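Local coordinates for protein Phosphoglucosamine/phosphogalactosamine mutase (PDB 2F7L) that interconverts glucosamine 6-phosphate and glucosamine 1-phosphate, and likewise the galactosamine phosphates, with magnesium as cofactor, on the way to UDP-linked amino sugars, at residues Ala323-Glu326 with Gly330-Tyr333; Lys315-Asn320 with His336-Asp341. All coordinates share one frame; numbering follows the deposited sequence.

Contact 1. Residues Ala323-Glu326 with Gly330-Tyr333; sequences AGFE and GFMY
The tight beta hairpin of the third alpha/beta/alpha domain of this phosphohexose mutase joins Ala323-Glu326 to Gly330-Tyr333, pairing Gly324 with Met332 and Phe325 with Phe331. The strands run antiparallel, their axes at 167° and 4.4 Å apart at the closest. Gly324 and Met332 form the hydrogen-bonded pair: Gly324 N donates to Met332 O at 3.1 Å on a lone pair in the carbonyl plane, and Met332 N returns a bond of 2.7 Å to Gly324 O, approaching from above the Gly324 carbonyl plane rather than on a lone pair. Nearer the turn, Glu326 N reaches Gly330 O at 3.1 Å, almost in line with the C=O bond.

Phe325 and Phe331 make the non-hydrogen-bonded pair, and both side chains leave the same face of the sheet. The rings do not stack. Phe331 CG stands anti to its backbone N (chi1 173°), which lays the ring back across the partner strand: CD1 meets Phe325 CB at 3.5 Å, and CZ meets Ala323 CB at 3.6 Å. Phe325 takes a different first torsion, its CG between backbone N and carbonyl carbon (chi1 70°), and its ring leads off from the hairpin. On the other face the bent chain of Met332 folds over the Gly324 backbone. Gly330 has positive phi, and a CB there would probably press on the carbonyl oxygen of the residue before.

Glu326 ends at Ser309 and Asn328 through OE2. Strand 323-326 continues the sheet to strand 280-284, while 329-332 is an edge strand of the sheet; helices 259-272 and 342-356 cover the phenylalanine face, and helix 309-318 packs on Met332.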
loop_
_atom_site.group_PDB
_atom_site.type_symbol
_atom_site.label_atom_id
_atom_site.label_comp_id
_atom_site.label_asym_id
_atom_site.label_seq_id
_atom_site.Cartn_x
_atom_site.Cartn_y
_atom_site.Cartn_z
ATOM N N ALA A 323 13.913 5.309 -1.572
ATOM C CA ALA A 323 12.460 5.144 -1.598
ATOM C C ALA A 323 12.115 3.661 -1.616
ATOM O O ALA A 323 13.006 2.809 -1.607
ATOM C CB ALA A 323 11.861 5.823 -2.832
ATOM N N GLY A 324 10.822 3.354 -1.628
ATOM C CA GLY A 324 10.398 1.971 -1.682
ATOM C C GLY A 324 9.079 1.952 -2.410
ATOM O O GLY A 324 8.459 2.993 -2.558
ATOM N N PHE A 325 8.662 0.798 -2.909
ATOM C CA PHE A 325 7.370 0.697 -3.569
ATOM C C PHE A 325 6.971 -0.751 -3.840
ATOM O O PHE A 325 7.799 -1.668 -3.748
ATOM C CB PHE A 325 7.335 1.514 -4.867
ATOM C CG PHE A 325 8.184 0.957 -5.979
ATOM C CD1 PHE A 325 9.534 1.288 -6.083
ATOM C CD2 PHE A 325 7.630 0.107 -6.937
ATOM C CE1 PHE A 325 10.323 0.783 -7.130
ATOM C CE2 PHE A 325 8.400 -0.401 -7.975
ATOM C CZ PHE A 325 9.752 -0.061 -8.073
ATOM N N GLU A 326 5.685 -0.947 -4.129
ATOM C CA GLU A 326 5.148 -2.263 -4.442
ATOM C C GLU A 326 4.546 -2.187 -5.828
ATOM O O GLU A 326 4.182 -1.115 -6.278
ATOM C CB GLU A 326 4.054 -2.678 -3.457
ATOM C CG GLU A 326 4.537 -3.049 -2.074
ATOM C CD GLU A 326 3.798 -4.264 -1.508
ATOM O OE1 GLU A 326 4.237 -5.418 -1.756
ATOM O OE2 GLU A 326 2.760 -4.067 -0.825
ATOM N N GLY A 330 1.167 2.362 -4.237
ATOM C CA GLY A 330 1.845 2.397 -2.953
ATOM C C GLY A 330 3.349 2.486 -3.157
ATOM O O GLY A 330 4.031 1.566 -3.607
ATOM N N PHE A 331 3.844 3.654 -2.801
ATOM C CA PHE A 331 5.223 4.043 -2.953
ATOM C C PHE A 331 5.609 4.793 -1.662
ATOM O O PHE A 331 4.804 5.570 -1.128
ATOM C CB PHE A 331 5.269 4.966 -4.179
ATOM C CG PHE A 331 6.588 5.624 -4.410
ATOM C CD1 PHE A 331 7.597 4.966 -5.109
ATOM C CD2 PHE A 331 6.825 6.910 -3.929
ATOM C CE1 PHE A 331 8.816 5.583 -5.327
ATOM C CE2 PHE A 331 8.039 7.535 -4.138
ATOM C CZ PHE A 331 9.041 6.876 -4.839
ATOM N N MET A 332 6.818 4.564 -1.152
ATOM C CA MET A 332 7.262 5.246 0.071
ATOM C C MET A 332 8.331 6.293 -0.212
ATOM O O MET A 332 9.372 5.981 -0.766
ATOM C CB MET A 332 7.773 4.241 1.111
ATOM C CG MET A 332 8.061 2.841 0.570
ATOM S SD MET A 332 6.608 1.764 0.226
ATOM C CE MET A 332 6.428 1.037 1.929
ATOM N N TYR A 333 8.049 7.537 0.170
ATOM C CA TYR A 333 8.952 8.671 -0.041
ATOM C C TYR A 333 9.460 9.133 1.325
ATOM O O TYR A 333 8.830 9.949 1.981
ATOM C CB TYR A 333 8.188 9.798 -0.750
ATOM C CG TYR A 333 9.054 10.934 -1.224
ATOM C CD1 TYR A 333 10.165 10.696 -2.023
ATOM C CD2 TYR A 333 8.804 12.237 -0.821
ATOM C CE1 TYR A 333 11.021 11.738 -2.397
ATOM C CE2 TYR A 333 9.639 13.286 -1.184
ATOM C CZ TYR A 333 10.754 13.035 -1.965
ATOM O OH TYR A 333 11.641 14.059 -2.247
#

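Contact 2. Residues Lys315-Asn320 with His336-Asp341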
loop_
_atom_site.group_PDB
_atom_site.type_symbol
_atom_site.label_atom_id
_atom_site.label_comp_id
_atom_site.label_asym_id
_atom_site.label_seq_id
_atom_site.Cartn_x
_atom_site.Cartn_y
_atom_site.Cartn_z
ATOM N N LYS A 315 12.063 -1.753 6.137
ATOM C CA LYS A 315 13.322 -1.939 5.432
ATOM C C LYS A 315 13.803 -0.617 4.832
ATOM O O LYS A 315 14.977 -0.296 4.895
ATOM C CB LYS A 315 13.177 -2.992 4.326
ATOM C CG LYS A 315 14.501 -3.429 3.705
ATOM C CD LYS A 315 14.321 -4.518 2.670
ATOM C CE LYS A 315 15.585 -4.728 1.843
ATOM N NZ LYS A 315 16.756 -5.133 2.670
ATOM N N VAL A 316 12.910 0.158 4.238
ATOM C CA VAL A 316 13.358 1.430 3.692
ATOM C C VAL A 316 13.972 2.241 4.839
ATOM O O VAL A 316 15.113 2.711 4.731
ATOM C CB VAL A 316 12.216 2.236 3.039
ATOM C CG1 VAL A 316 12.761 3.549 2.493
ATOM C CG2 VAL A 316 11.610 1.447 1.918
ATOM N N ALA A 317 13.232 2.401 5.934
ATOM C CA ALA A 317 13.766 3.137 7.079
ATOM C C ALA A 317 15.092 2.488 7.528
ATOM O O ALA A 317 16.148 3.112 7.440
ATOM C CB ALA A 317 12.753 3.151 8.235
ATOM N N ASP A 318 15.022 1.237 7.984
ATOM C CA ASP A 318 16.184 0.475 8.443
ATOM C C ASP A 318 17.452 0.539 7.575
ATOM O O ASP A 318 18.560 0.312 8.076
ATOM C CB ASP A 318 15.797 -0.987 8.623
ATOM C CG ASP A 318 15.104 -1.247 9.944
ATOM O OD1 ASP A 318 14.296 -0.395 10.377
ATOM O OD2 ASP A 318 15.358 -2.312 10.552
ATOM N N GLU A 319 17.311 0.827 6.284
ATOM C CA GLU A 319 18.492 0.893 5.441
ATOM C C GLU A 319 18.624 2.257 4.779
ATOM O O GLU A 319 19.266 2.425 3.729
ATOM C CB GLU A 319 18.505 -0.273 4.417
ATOM C CG GLU A 319 17.712 -0.118 3.124
ATOM C CD GLU A 319 17.921 -1.319 2.175
ATOM O OE1 GLU A 319 17.541 -2.460 2.532
ATOM O OE2 GLU A 319 18.476 -1.127 1.070
ATOM N N ASN A 320 18.004 3.238 5.419
ATOM C CA ASN A 320 18.065 4.611 4.954
ATOM C C ASN A 320 18.054 4.668 3.439
ATOM O O ASN A 320 18.892 5.320 2.829
ATOM C CB ASN A 320 19.341 5.239 5.490
ATOM C CG ASN A 320 19.413 6.713 5.227
ATOM O OD1 ASN A 320 18.613 7.492 5.763
ATOM N ND2 ASN A 320 20.379 7.122 4.396
ATOM N N HIS A 336 9.122 12.465 3.257
ATOM C CA HIS A 336 7.773 12.686 3.776
ATOM C C HIS A 336 7.577 11.665 4.898
ATOM O O HIS A 336 7.627 11.995 6.074
ATOM C CB HIS A 336 6.745 12.433 2.686
ATOM C CG HIS A 336 5.343 12.727 3.103
ATOM N ND1 HIS A 336 4.274 11.942 2.721
ATOM C CD2 HIS A 336 4.821 13.765 3.795
ATOM C CE1 HIS A 336 3.153 12.487 3.150
ATOM N NE2 HIS A 336 3.456 13.595 3.804
ATOM N N GLN A 337 7.336 10.419 4.508
ATOM C CA GLN A 337 7.191 9.322 5.454
ATOM C C GLN A 337 7.556 7.984 4.818
ATOM O O GLN A 337 7.619 7.867 3.588
ATOM C CB GLN A 337 5.785 9.279 6.073
ATOM C CG GLN A 337 4.599 9.246 5.159
ATOM C CD GLN A 337 3.316 9.308 5.963
ATOM O OE1 GLN A 337 3.341 9.163 7.184
ATOM N NE2 GLN A 337 2.189 9.511 5.290
ATOM N N TYR A 338 7.814 6.987 5.663
ATOM C CA TYR A 338 8.206 5.665 5.199
ATOM C C TYR A 338 7.087 4.790 4.661
ATOM O O TYR A 338 7.362 3.789 3.998
ATOM C CB TYR A 338 8.932 4.912 6.314
ATOM C CG TYR A 338 10.269 5.521 6.653
ATOM C CD1 TYR A 338 11.329 5.512 5.723
ATOM C CD2 TYR A 338 10.462 6.171 7.871
ATOM C CE1 TYR A 338 12.515 6.141 6.006
ATOM C CE2 TYR A 338 11.645 6.796 8.159
ATOM C CZ TYR A 338 12.652 6.780 7.230
ATOM O OH TYR A 338 13.797 7.442 7.549
ATOM N N VAL A 339 5.840 5.160 4.931
ATOM C CA VAL A 339 4.705 4.369 4.471
ATOM C C VAL A 339 4.234 4.716 3.064
ATOM O O VAL A 339 4.613 5.744 2.516
ATOM C CB VAL A 339 3.483 4.491 5.454
ATOM C CG1 VAL A 339 3.836 3.866 6.816
ATOM C CG2 VAL A 339 3.060 5.952 5.602
ATOM N N ARG A 340 3.422 3.840 2.482
ATOM C CA ARG A 340 2.864 4.059 1.156
ATOM C C ARG A 340 1.924 5.240 1.281
ATOM O O ARG A 340 1.065 5.242 2.155
ATOM C CB ARG A 340 2.042 2.860 0.725
ATOM C CG ARG A 340 2.491 1.580 1.322
ATOM C CD ARG A 340 1.571 0.516 0.887
ATOM N NE ARG A 340 0.612 0.179 1.928
ATOM C CZ ARG A 340 -0.336 -0.740 1.776
ATOM N NH1 ARG A 340 -0.441 -1.398 0.619
ATOM N NH2 ARG A 340 -1.157 -1.012 2.780
ATOM N N ASP A 341 2.052 6.219 0.386
ATOM C CA ASP A 341 1.228 7.419 0.449
ATOM C C ASP A 341 0.743 7.847 -0.941
ATOM O O ASP A 341 1.467 8.501 -1.682
ATOM C CB ASP A 341 2.063 8.523 1.108
ATOM C CG ASP A 341 1.247 9.732 1.485
ATOM O OD1 ASP A 341 0.478 10.231 0.631
ATOM O OD2 ASP A 341 1.385 10.202 2.632
#
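The methyl of Ala317 sits over one face of the Tyr338 ring in a CH-pi contact: its CB is 3.5 Å from the centroid of the Tyr338 ring and only 2° off the ring normal, so the methyl is centred over the six carbons. Ala317 CA shares the same face, 3.4 Å from Tyr338 CE1. Tyr338 CG is anti to the carbonyl carbon and beside the backbone N (chi1 -67°), a setting that carries the ring out from the loop to the helix. The apolar remainder is Val316, whose CG1 approaches the ring edge near its plane, 4.0 Å from Tyr338 CD1. With an alanine in place of Tyr338, the Ala317 methyl would probably lose its aromatic cover and the loop its side-chain hold on the helix.

The helix concerned, 309-318, ends here in a Schellman motif. Asn320, with positive phi, is the C' residue; its N bonds to Ala317 O, and Ala321 N reaches back to Val316 O. The loop 336-341 leads in turn into helix 342-356, for which Asp341 is the N-cap: its OD1 accepts from Met344 N.

Polar bonds operate within each segment. Lys315 NZ and Glu319 OE1 form a salt bridge of 2.8 Å, four residues apart, across the end of the helix. In the loop, Gln337 NE2 gives a 2.9 Å bond to the anti lone pair of Asp341 OD2, which lies close to the Gln337 amide plane, and NE2 also bonds to Pro77 O. Farther along, Arg340 forms salt bridges through NH2 with Asp8 and with Asp245, which is probably a magnesium ligand.

In the fold
Contact 1 is nested along the chain within the span closed by contact 2: helix 309-318 leads into strand 323-326, the hairpin follows, and the loop 336-341 then returns to the end of that helix. Their centres are 8 Å apart. They meet directly where Asp341 N lies 3.2 Å from Phe331 O, a probable hydrogen bond, and where Gly330 CA packs 3.7 Å from Arg340 CB. The hairpin approaches the probable magnesium site at Gly330, which lies about 6 Å from the side chain of Asp245 and about 7 Å from that of Asp241. The Tyr338 side chain is farther off, about 12 Å from that of Asp245.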